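Local coordinates for protein N-acetylglucosamine 2-epimerase (Xylella fastidiosa, PDB 3GT5) that probably catalyses the isomerisation or epimerisation of a sugar, its exact substrate not being established, at residues G32-F37 / Y44-R49; F37-S42 / D367-A372; G352-L357 / K374-T379. All blocks are in the same frame, centred on the assembly; numbering follows the deposited sequence.

Contact 1: G32-F37 / Y44-R49; sequences GFFHYF and YNATHR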
# COMPACT_ATOMS: atom_id res chain seq x y z
N GLY A 32 -8.38 14.92 -12.61
CA GLY A 32 -7.99 14.07 -11.48
C GLY A 32 -8.85 14.26 -10.24
O GLY A 32 -10.05 14.61 -10.33
N PHE A 33 -8.22 14.06 -9.08
CA PHE A 33 -8.87 14.12 -7.79
C PHE A 33 -8.18 15.13 -6.90
O PHE A 33 -6.97 15.38 -7.04
CB PHE A 33 -8.83 12.73 -7.12
CG PHE A 33 -9.36 11.63 -7.97
CD1 PHE A 33 -10.74 11.40 -8.07
CD2 PHE A 33 -8.52 10.84 -8.71
CE1 PHE A 33 -11.23 10.32 -8.87
CE2 PHE A 33 -9.00 9.83 -9.53
CZ PHE A 33 -10.36 9.57 -9.60
N PHE A 34 -8.94 15.69 -5.96
CA PHE A 34 -8.35 16.48 -4.87
C PHE A 34 -7.68 15.47 -3.92
O PHE A 34 -8.17 14.34 -3.72
CB PHE A 34 -9.41 17.28 -4.13
CG PHE A 34 -10.17 18.21 -5.01
CD1 PHE A 34 -9.55 19.37 -5.54
CD2 PHE A 34 -11.50 17.95 -5.34
CE1 PHE A 34 -10.26 20.24 -6.38
CE2 PHE A 34 -12.19 18.83 -6.20
CZ PHE A 34 -11.57 19.97 -6.70
N HIS A 35 -6.57 15.88 -3.32
CA HIS A 35 -5.74 14.96 -2.52
C HIS A 35 -5.61 15.29 -1.02
O HIS A 35 -4.94 14.56 -0.30
CB HIS A 35 -4.34 14.86 -3.15
CG HIS A 35 -4.35 14.25 -4.52
ND1 HIS A 35 -3.24 14.23 -5.32
CD2 HIS A 35 -5.34 13.65 -5.22
CE1 HIS A 35 -3.53 13.61 -6.46
NE2 HIS A 35 -4.80 13.23 -6.41
N TYR A 36 -6.24 16.37 -0.54
CA TYR A 36 -6.11 16.78 0.85
C TYR A 36 -7.49 17.03 1.46
O TYR A 36 -8.20 17.98 1.05
CB TYR A 36 -5.25 18.04 0.94
CG TYR A 36 -3.77 17.86 0.58
CD1 TYR A 36 -2.80 17.68 1.57
CD2 TYR A 36 -3.35 17.92 -0.73
CE1 TYR A 36 -1.47 17.55 1.25
CE2 TYR A 36 -2.02 17.77 -1.07
CZ TYR A 36 -1.08 17.60 -0.06
OH TYR A 36 0.23 17.49 -0.40
N PHE A 37 -7.89 16.17 2.40
CA PHE A 37 -9.22 16.21 3.00
C PHE A 37 -9.17 16.30 4.51
O PHE A 37 -8.43 15.57 5.21
CB PHE A 37 -10.04 14.96 2.69
CG PHE A 37 -10.16 14.63 1.22
CD1 PHE A 37 -11.34 14.87 0.54
CD2 PHE A 37 -9.11 14.03 0.52
CE1 PHE A 37 -11.46 14.57 -0.80
CE2 PHE A 37 -9.25 13.72 -0.83
CZ PHE A 37 -10.40 14.00 -1.48
N TYR A 44 -8.74 20.93 1.83
CA TYR A 44 -7.89 21.97 2.45
C TYR A 44 -6.70 22.37 1.62
O TYR A 44 -5.98 23.30 2.00
CB TYR A 44 -7.48 21.58 3.87
CG TYR A 44 -6.46 20.47 4.08
CD1 TYR A 44 -5.09 20.72 4.01
CD2 TYR A 44 -6.87 19.19 4.48
CE1 TYR A 44 -4.17 19.71 4.28
CE2 TYR A 44 -5.95 18.19 4.74
CZ TYR A 44 -4.62 18.44 4.64
OH TYR A 44 -3.74 17.42 4.92
N ASN A 45 -6.47 21.68 0.51
CA ASN A 45 -5.46 22.09 -0.46
C ASN A 45 -5.93 21.50 -1.76
O ASN A 45 -5.89 20.28 -1.92
CB ASN A 45 -4.08 21.56 -0.10
CG ASN A 45 -2.99 22.03 -1.05
OD1 ASN A 45 -3.20 22.14 -2.27
ND2 ASN A 45 -1.82 22.31 -0.50
N ALA A 46 -6.43 22.34 -2.66
CA ALA A 46 -7.03 21.86 -3.91
C ALA A 46 -6.03 21.83 -5.05
O ALA A 46 -6.29 21.18 -6.06
CB ALA A 46 -8.25 22.73 -4.31
N THR A 47 -4.93 22.55 -4.91
CA THR A 47 -3.99 22.73 -6.00
C THR A 47 -2.80 21.73 -6.02
O THR A 47 -2.26 21.43 -7.09
CB THR A 47 -3.45 24.17 -5.99
OG1 THR A 47 -2.63 24.39 -7.14
CG2 THR A 47 -2.65 24.47 -4.77
N HIS A 48 -2.36 21.28 -4.86
CA HIS A 48 -1.19 20.39 -4.81
C HIS A 48 -1.66 18.95 -5.06
O HIS A 48 -2.63 18.51 -4.43
CB HIS A 48 -0.49 20.46 -3.46
CG HIS A 48 0.90 19.89 -3.50
ND1 HIS A 48 1.22 18.62 -3.05
CD2 HIS A 48 2.05 20.41 -3.99
CE1 HIS A 48 2.50 18.39 -3.27
NE2 HIS A 48 3.03 19.46 -3.84
N ARG A 49 -0.97 18.25 -5.97
CA ARG A 49 -1.30 16.86 -6.29
C ARG A 49 -0.06 15.94 -6.22
O ARG A 49 1.07 16.34 -6.53
CB ARG A 49 -1.95 16.76 -7.68
CG ARG A 49 -3.23 17.60 -7.87
CD ARG A 49 -4.43 17.11 -7.05
NE ARG A 49 -5.47 18.15 -7.13
CZ ARG A 49 -6.36 18.27 -8.11
NH1 ARG A 49 -6.43 17.43 -9.13
NH2 ARG A 49 -7.20 19.31 -8.08
O HOH W 1 -5.30 18.59 -4.02
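The Y44 ring carries the CB of Y36 over the centre of one face, 3.7 Å from its centroid, and meets the carbonyl O of F37 at its edge. Y36 points the edge of its own ring at the face of Y44, an offset edge-to-face pair with planes at 70°. One face of the Y36 ring is covered by N45, whose amide stacks on it, while Y44 OH and H48 O lie at the rim. With CG of Y44 between backbone N and carbonyl carbon (chi1 72°), its ring folds over Y36 CB. At the far end, Y36 OH and H48 ND1 share a hydrogen bond of 3.0 Å; H48 NE2 is held by E106. The segments include the two arms of the short hairpin of strands 36-37 and 43-45, closed by the bond from Y44 N to Y36 O (3.1 Å). Beyond the hairpin, R49 bends at chi2 and lays its CD over the H35 ring, 3.6 Å from the centroid. Its guanidinium turns a face to the F33-F34 backbone, and R49 NH2, also bridged to D28, bonds A46 O at 2.9 Å in the guanidinium plane. A46 CB and R49 NH2 both meet the F34 ring. One water joins H35 N to N45 O and H48 O, while N45 OD1 forms an Asx motif by accepting from H48 N at 2.9 Å.

Contact 2: F37-S42 / D367-A372; sequences FRDDGS and DEKSPA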
# COMPACT_ATOMS: atom_id res chain seq x y z
N PHE A 37 -7.89 16.17 2.40
CA PHE A 37 -9.22 16.21 3.00
C PHE A 37 -9.17 16.30 4.51
O PHE A 37 -8.43 15.57 5.21
CB PHE A 37 -10.04 14.96 2.69
CG PHE A 37 -10.16 14.63 1.22
CD1 PHE A 37 -11.34 14.87 0.54
CD2 PHE A 37 -9.11 14.03 0.52
CE1 PHE A 37 -11.46 14.57 -0.80
CE2 PHE A 37 -9.25 13.72 -0.83
CZ PHE A 37 -10.40 14.00 -1.48
N ARG A 38 -10.01 17.20 5.06
CA ARG A 38 -10.27 17.23 6.48
C ARG A 38 -11.22 16.12 6.94
O ARG A 38 -11.84 15.44 6.11
CB ARG A 38 -10.89 18.58 6.89
CG ARG A 38 -10.02 19.77 6.62
CD ARG A 38 -10.63 21.06 7.22
NE ARG A 38 -9.80 22.20 6.87
CZ ARG A 38 -9.97 22.99 5.80
NH1 ARG A 38 -10.96 22.81 4.94
NH2 ARG A 38 -9.11 23.99 5.60
N ASP A 39 -11.37 15.98 8.26
CA ASP A 39 -12.23 14.94 8.83
C ASP A 39 -13.63 15.00 8.26
O ASP A 39 -14.25 13.97 8.07
CB ASP A 39 -12.33 15.07 10.35
CG ASP A 39 -11.07 14.59 11.10
OD1 ASP A 39 -10.24 13.86 10.55
OD2 ASP A 39 -10.94 14.93 12.31
N ASP A 40 -14.13 16.21 8.02
CA ASP A 40 -15.51 16.37 7.56
C ASP A 40 -15.64 16.32 6.05
O ASP A 40 -16.73 16.54 5.52
CB ASP A 40 -16.13 17.66 8.12
CG ASP A 40 -15.40 18.92 7.65
OD1 ASP A 40 -14.56 18.89 6.72
OD2 ASP A 40 -15.68 19.98 8.24
N GLY A 41 -14.54 16.05 5.37
CA GLY A 41 -14.57 15.90 3.91
C GLY A 41 -14.23 17.14 3.13
O GLY A 41 -14.08 17.07 1.91
N SER A 42 -14.06 18.28 3.80
CA SER A 42 -13.75 19.50 3.10
C SER A 42 -12.31 19.44 2.57
O SER A 42 -11.46 18.72 3.13
CB SER A 42 -14.02 20.73 3.98
OG SER A 42 -13.29 20.74 5.17
N ASP A 367 -7.19 17.61 12.39
CA ASP A 367 -8.36 17.23 11.57
C ASP A 367 -7.98 16.86 10.12
O ASP A 367 -8.86 16.79 9.24
CB ASP A 367 -9.37 18.39 11.53
CG ASP A 367 -8.85 19.60 10.71
OD1 ASP A 367 -7.62 19.68 10.41
OD2 ASP A 367 -9.68 20.47 10.35
N GLU A 368 -6.70 16.63 9.87
CA GLU A 368 -6.21 16.27 8.53
C GLU A 368 -6.33 14.77 8.28
O GLU A 368 -5.37 14.03 8.39
CB GLU A 368 -4.79 16.77 8.35
CG GLU A 368 -4.75 18.29 8.39
CD GLU A 368 -3.36 18.90 8.20
OE1 GLU A 368 -2.34 18.20 8.07
OE2 GLU A 368 -3.28 20.15 8.20
N LYS A 369 -7.55 14.33 7.98
CA LYS A 369 -7.87 12.93 7.81
C LYS A 369 -7.08 12.26 6.71
O LYS A 369 -6.55 11.18 6.91
CB LYS A 369 -9.36 12.75 7.50
CG LYS A 369 -9.80 11.32 7.22
CD LYS A 369 -11.30 11.21 7.20
CE LYS A 369 -11.94 11.03 8.56
NZ LYS A 369 -13.41 11.29 8.48
N SER A 370 -7.04 12.90 5.56
CA SER A 370 -6.41 12.31 4.39
C SER A 370 -5.60 13.36 3.67
O SER A 370 -6.06 13.98 2.72
CB SER A 370 -7.42 11.72 3.43
OG SER A 370 -8.15 10.69 4.00
N PRO A 371 -4.34 13.53 4.09
CA PRO A 371 -3.41 14.31 3.28
C PRO A 371 -2.97 13.51 2.05
O PRO A 371 -3.30 12.34 1.90
CB PRO A 371 -2.25 14.59 4.24
CG PRO A 371 -2.45 13.67 5.43
CD PRO A 371 -3.70 12.89 5.25
N ALA A 372 -2.19 14.15 1.20
CA ALA A 372 -1.64 13.53 -0.01
C ALA A 372 -0.97 12.23 0.35
O ALA A 372 -0.24 12.14 1.34
CB ALA A 372 -0.64 14.46 -0.67
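F37 and S370 are joined through their backbones in both directions: F37 N gives to S370 O at 2.9 Å, from well above the carbonyl plane, and S370 N gives to F37 O at 3.0 Å in an almost straight bond (174°). The F37 ring adds its edge, with S370 O near the ring plane. Two residues on, D39 N bonds D367 O at 2.8 Å, although the angle at the hydrogen is bent to 130°. The CA of R38 also approaches D367 O.

K369 supplies the side-chain bond across the contact. Its CG stands anti to the backbone N (chi1 177°), and a bend at chi3 brings K369 NZ to D39 O at 2.8 Å, on a lone pair in the carbonyl plane. The same ammonium forms a salt bridge with D348 and a hydrogen bond with G352 O, so it joins its own segment to D39 and to the 348-352 loop. CB of K369 packs against D39 OD1, while the other oxygen of D39 lies over the D367 backbone and is paired with K364. R38 runs alongside D367 with its aliphatic part, R38 CD lying 3.3 Å from D367 OD2; the salt bridge from NE to that oxygen is long.

The outer shell fixes these groups. R38 NH1 bonds S42 OG in the guanidinium plane, and D40 OD1 accepts from both S42 OG, on its syn lone pair, and S42 N, on its anti side, forming an Asx turn. S370 OG is held by Y22 OH.

The chain entering the type I turn R38-G41, which links the two strands of the 36-45 hairpin, pairs with 367-372 through a single antiparallel bridge, F37 with S370, containing a classic beta bulge in which K369 and S370 both face F37.

Contact 3: G352-L357 / K374-T379; sequences GAWYRL and KTDYHT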
# COMPACT_ATOMS: atom_id res chain seq x y z
N GLY A 352 -17.10 8.88 8.18
CA GLY A 352 -16.59 7.73 7.42
C GLY A 352 -15.11 7.90 7.10
O GLY A 352 -14.54 9.01 7.22
N ALA A 353 -14.50 6.76 6.71
CA ALA A 353 -13.08 6.64 6.39
C ALA A 353 -12.35 6.62 7.72
O ALA A 353 -12.97 6.77 8.77
CB ALA A 353 -12.62 7.76 5.46
N TRP A 354 -11.05 6.36 7.71
CA TRP A 354 -10.27 6.24 8.93
C TRP A 354 -9.46 7.50 9.18
O TRP A 354 -9.07 8.22 8.24
CB TRP A 354 -9.27 5.07 8.82
CG TRP A 354 -9.81 3.65 8.78
CD1 TRP A 354 -10.91 3.18 8.09
CD2 TRP A 354 -9.19 2.49 9.35
NE1 TRP A 354 -11.02 1.84 8.24
CE2 TRP A 354 -9.98 1.38 9.00
CE3 TRP A 354 -8.04 2.28 10.11
CZ2 TRP A 354 -9.67 0.10 9.41
CZ3 TRP A 354 -7.74 1.01 10.51
CH2 TRP A 354 -8.54 -0.07 10.18
N TYR A 355 -9.20 7.80 10.46
CA TYR A 355 -8.20 8.82 10.79
C TYR A 355 -6.85 8.31 10.34
O TYR A 355 -6.66 7.11 10.31
CB TYR A 355 -8.17 9.12 12.27
CG TYR A 355 -9.53 9.53 12.81
CD1 TYR A 355 -10.21 10.59 12.27
CD2 TYR A 355 -10.11 8.82 13.86
CE1 TYR A 355 -11.48 10.97 12.77
CE2 TYR A 355 -11.36 9.17 14.37
CZ TYR A 355 -12.04 10.27 13.81
OH TYR A 355 -13.27 10.63 14.29
N ARG A 356 -5.94 9.21 9.97
CA ARG A 356 -4.60 8.77 9.56
C ARG A 356 -3.77 8.19 10.74
O ARG A 356 -3.17 7.13 10.63
CB ARG A 356 -3.84 9.85 8.81
CG ARG A 356 -2.47 9.41 8.26
CD ARG A 356 -1.79 10.49 7.44
NE ARG A 356 -1.15 11.49 8.30
CZ ARG A 356 0.10 11.43 8.76
NH1 ARG A 356 0.55 12.41 9.54
NH2 ARG A 356 0.92 10.44 8.42
N LEU A 357 -3.75 8.88 11.87
CA LEU A 357 -2.99 8.41 12.99
C LEU A 357 -3.50 8.99 14.30
O LEU A 357 -4.23 9.98 14.31
CB LEU A 357 -1.51 8.75 12.81
CG LEU A 357 -1.07 10.18 13.10
CD1 LEU A 357 0.49 10.26 13.11
CD2 LEU A 357 -1.66 11.12 12.08
N LYS A 374 -2.84 9.51 1.18
CA LYS A 374 -3.90 8.68 1.82
C LYS A 374 -5.20 8.79 1.07
O LYS A 374 -5.73 9.89 0.91
CB LYS A 374 -4.11 9.08 3.28
CG LYS A 374 -5.31 8.45 3.93
CD LYS A 374 -5.22 8.51 5.47
CE LYS A 374 -6.37 7.87 6.19
NZ LYS A 374 -7.70 8.46 5.86
N THR A 375 -5.72 7.66 0.63
CA THR A 375 -7.00 7.59 -0.03
C THR A 375 -7.85 6.52 0.60
O THR A 375 -8.92 6.22 0.09
CB THR A 375 -6.89 7.32 -1.56
OG1 THR A 375 -6.53 5.95 -1.75
CG2 THR A 375 -5.88 8.24 -2.16
N ASP A 376 -7.41 5.96 1.72
CA ASP A 376 -7.99 4.72 2.28
C ASP A 376 -7.93 3.51 1.32
O ASP A 376 -8.69 2.54 1.44
CB ASP A 376 -9.41 4.98 2.82
CG ASP A 376 -9.38 5.71 4.17
OD1 ASP A 376 -9.49 5.04 5.21
OD2 ASP A 376 -9.21 6.93 4.16
N TYR A 377 -7.02 3.57 0.35
CA TYR A 377 -6.56 2.39 -0.39
C TYR A 377 -6.15 1.28 0.57
O TYR A 377 -6.53 0.13 0.38
CB TYR A 377 -5.43 2.78 -1.41
CG TYR A 377 -4.25 1.80 -1.44
CD1 TYR A 377 -4.22 0.72 -2.33
CD2 TYR A 377 -3.20 1.98 -0.60
CE1 TYR A 377 -3.11 -0.16 -2.36
CE2 TYR A 377 -2.11 1.14 -0.60
CZ TYR A 377 -2.07 0.07 -1.46
OH TYR A 377 -0.94 -0.71 -1.38
N HIS A 378 -5.44 1.60 1.67
CA HIS A 378 -5.03 0.55 2.58
C HIS A 378 -6.22 -0.06 3.32
O HIS A 378 -6.21 -1.28 3.56
CB HIS A 378 -4.06 1.04 3.66
CG HIS A 378 -2.67 1.25 3.21
ND1 HIS A 378 -1.78 0.21 3.02
CD2 HIS A 378 -1.97 2.39 2.97
CE1 HIS A 378 -0.60 0.70 2.70
NE2 HIS A 378 -0.69 2.02 2.65
N THR A 379 -7.21 0.75 3.73
CA THR A 379 -8.27 0.21 4.56
C THR A 379 -9.33 -0.53 3.73
O THR A 379 -9.74 -1.64 4.05
CB THR A 379 -8.88 1.31 5.44
OG1 THR A 379 -9.48 2.31 4.59
CG2 THR A 379 -7.78 1.93 6.24
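At the start of helix 377-387, the last helix of the chain, D376 sits at the N-cap position, but its side chain makes no capping bond and instead reaches across to the loop that follows helix 329-346. There D376 OD1 accepts W354 N at 3.2 Å, from the syn side but about 31° out of the carboxylate plane. The anti lone pair of D376 OD1 receives T379 OG1 at 2.8 Å, so this oxygen is gripped by two donors, one from each segment. D376 OD2 forms a salt bridge of 2.7 Å with K374 NZ, and Y22 OH is bonded to it as well; the methyl group of A353 rests nearby.

This cluster joins the helix N-terminus to the loop leading into strand 357-358, within the barrel of helices characteristic of the epimerase family. K374 is extended until it bends at chi4 (-59°), which carries K374 NZ to W354 O, 2.8 Å away. NZ also bonds S370 OG and lies close to K369 O, while K374 CD lies against CB of R356.

On the apolar side, T379 sets CG2 over the face of the W354 indole, 3.5 Å from the centroid of the five-membered ring and nearly along its normal. With OG1 of T379 between backbone N and carbonyl carbon (chi1 63°), the hydroxyl serves D376 while the methyl covers the indole. W354 NE1 is bonded to H14, and F309 packs on both W354 and T379.

Contacts 1 and 2 share F37, and their centres lie 10 Å apart: contact 1 joins the arms of the hairpin, and contact 2 docks its turn on 367-372. They also meet through side chains, with Y36 OH 3.2 Å from A372 CB and Y44 OH 3.3 Å from P371 CB. Contact 2 is again 10 Å, centre to centre, from contact 3, and two lysines cross between them: K369 NZ probably bonds G352 O at 2.8 Å, and K374 NZ reaches K369 O at 3.1 Å. Contacts 1 and 3 do not touch, their nearest atoms being about 5 Å apart. Segment 367-372 therefore lies between the hairpin and the more deeply placed start of helix 377-387.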